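Local coordinates for protein FkbI (Streptomyces hygroscopicus, PDB 1R2J) that binds FAD and probably acts as an acyl-ACP dehydrogenase in making the methoxymalonyl extender unit of the polyketide FK520, at residues Gly131-Val136 against Gln198-Ala203. Sequence-based numbering, arbitrary orientation.
Sequences GDTAVV and QVRVPA
A134 and V136 pair with V201 and V199 as hydrogen-bonded positions of an antiparallel beta ladder, the short strand axes approaching to 4.5 Å with their N-to-C directions 148° apart. The ladder belongs to the beta domain in the middle of the acyl-CoA dehydrogenase fold, where strand 199-202 lines one edge of the start of strand 133-143; on the other edge, V135 bonds through its backbone to R128 of strand 126-130. Four N-H...O bonds hold the two residue pairs, the shortest being A134 N to V201 O at 2.7 Å, nearly linear at hydrogen (173°). A fifth, from A203 N to D132 O (2.9 Å), extends the pairing past P202.

The side chains of A134, V136, V199 and V201 share one face, and the last two reach V168 of strand 164-169, evidence that this face is turned into the domain core. V136 and V199 run alongside each other, pointing the same way; a chi1 of 52° tucks V136 CG1 in between its own N and C and against V199 CB, 3.5 Å away. V135 and R200 occupy the reverse face. There the chain of Q198 brings OE1 to 3.3 Å from V135 CG1. At the turn, T133 OG1 donates to D132 OD2 from above the carboxylate plane, while T133 CG2 lies 3.1 Å from V201 O.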
# COMPACT_ATOMS: atom_id res chain seq x y z
N GLY A 131 15.20 -30.66 0.99
CA GLY A 131 16.51 -30.69 1.60
C GLY A 131 16.92 -29.34 2.15
O GLY A 131 16.24 -28.77 3.00
N ASP A 132 18.05 -28.83 1.67
CA ASP A 132 18.59 -27.54 2.10
C ASP A 132 18.10 -26.43 1.18
O ASP A 132 18.47 -25.27 1.35
CB ASP A 132 20.12 -27.57 2.03
CG ASP A 132 20.63 -27.86 0.62
OD1 ASP A 132 21.85 -27.74 0.37
OD2 ASP A 132 19.79 -28.22 -0.25
N THR A 133 17.26 -26.80 0.22
CA THR A 133 16.79 -25.84 -0.77
C THR A 133 15.29 -25.86 -1.09
O THR A 133 14.65 -26.91 -1.09
CB THR A 133 17.59 -26.06 -2.07
OG1 THR A 133 18.99 -25.94 -1.79
CG2 THR A 133 17.22 -25.04 -3.12
N ALA A 134 14.74 -24.68 -1.38
CA ALA A 134 13.33 -24.55 -1.73
C ALA A 134 13.18 -24.16 -3.20
O ALA A 134 13.97 -23.36 -3.72
CB ALA A 134 12.65 -23.52 -0.84
N VAL A 135 12.18 -24.72 -3.87
CA VAL A 135 11.94 -24.41 -5.27
C VAL A 135 10.55 -23.80 -5.44
O VAL A 135 9.54 -24.43 -5.13
CB VAL A 135 12.05 -25.67 -6.15
CG1 VAL A 135 11.90 -25.30 -7.62
CG2 VAL A 135 13.38 -26.37 -5.92
N VAL A 136 10.51 -22.56 -5.92
CA VAL A 136 9.24 -21.88 -6.13
C VAL A 136 8.98 -21.74 -7.61
O VAL A 136 9.88 -21.38 -8.37
CB VAL A 136 9.22 -20.47 -5.48
CG1 VAL A 136 10.43 -19.68 -5.93
CG2 VAL A 136 7.94 -19.73 -5.87
N GLN A 198 11.10 -22.23 -11.94
CA GLN A 198 11.98 -23.08 -11.13
C GLN A 198 13.07 -22.27 -10.44
O GLN A 198 14.24 -22.38 -10.78
CB GLN A 198 12.65 -24.16 -11.99
CG GLN A 198 11.70 -25.21 -12.54
CD GLN A 198 11.00 -25.98 -11.44
OE1 GLN A 198 11.64 -26.63 -10.62
NE2 GLN A 198 9.68 -25.91 -11.43
N VAL A 199 12.68 -21.46 -9.46
CA VAL A 199 13.65 -20.63 -8.74
C VAL A 199 14.15 -21.35 -7.50
O VAL A 199 13.36 -21.71 -6.62
CB VAL A 199 13.02 -19.29 -8.32
CG1 VAL A 199 14.01 -18.48 -7.49
CG2 VAL A 199 12.60 -18.50 -9.55
N ARG A 200 15.46 -21.55 -7.41
CA ARG A 200 16.05 -22.23 -6.26
C ARG A 200 16.59 -21.24 -5.22
O ARG A 200 17.37 -20.35 -5.54
CB ARG A 200 17.20 -23.15 -6.70
CG ARG A 200 16.78 -24.39 -7.48
CD ARG A 200 16.49 -24.07 -8.94
NE ARG A 200 16.08 -25.26 -9.69
CZ ARG A 200 15.87 -25.27 -11.00
NH1 ARG A 200 16.05 -24.17 -11.72
NH2 ARG A 200 15.49 -26.40 -11.60
N VAL A 201 16.16 -21.42 -3.98
CA VAL A 201 16.60 -20.57 -2.89
C VAL A 201 16.81 -21.41 -1.63
O VAL A 201 16.29 -22.52 -1.52
CB VAL A 201 15.57 -19.45 -2.58
CG1 VAL A 201 15.47 -18.50 -3.75
CG2 VAL A 201 14.22 -20.06 -2.27
N PRO A 202 17.60 -20.90 -0.67
CA PRO A 202 17.86 -21.62 0.57
C PRO A 202 16.57 -21.98 1.29
O PRO A 202 15.60 -21.22 1.25
CB PRO A 202 18.71 -20.64 1.37
CG PRO A 202 19.46 -19.90 0.30
CD PRO A 202 18.38 -19.65 -0.73
N ALA A 203 16.56 -23.13 1.96
CA ALA A 203 15.38 -23.55 2.71
C ALA A 203 15.05 -22.48 3.75
O ALA A 203 13.91 -22.36 4.19
CB ALA A 203 15.64 -24.89 3.39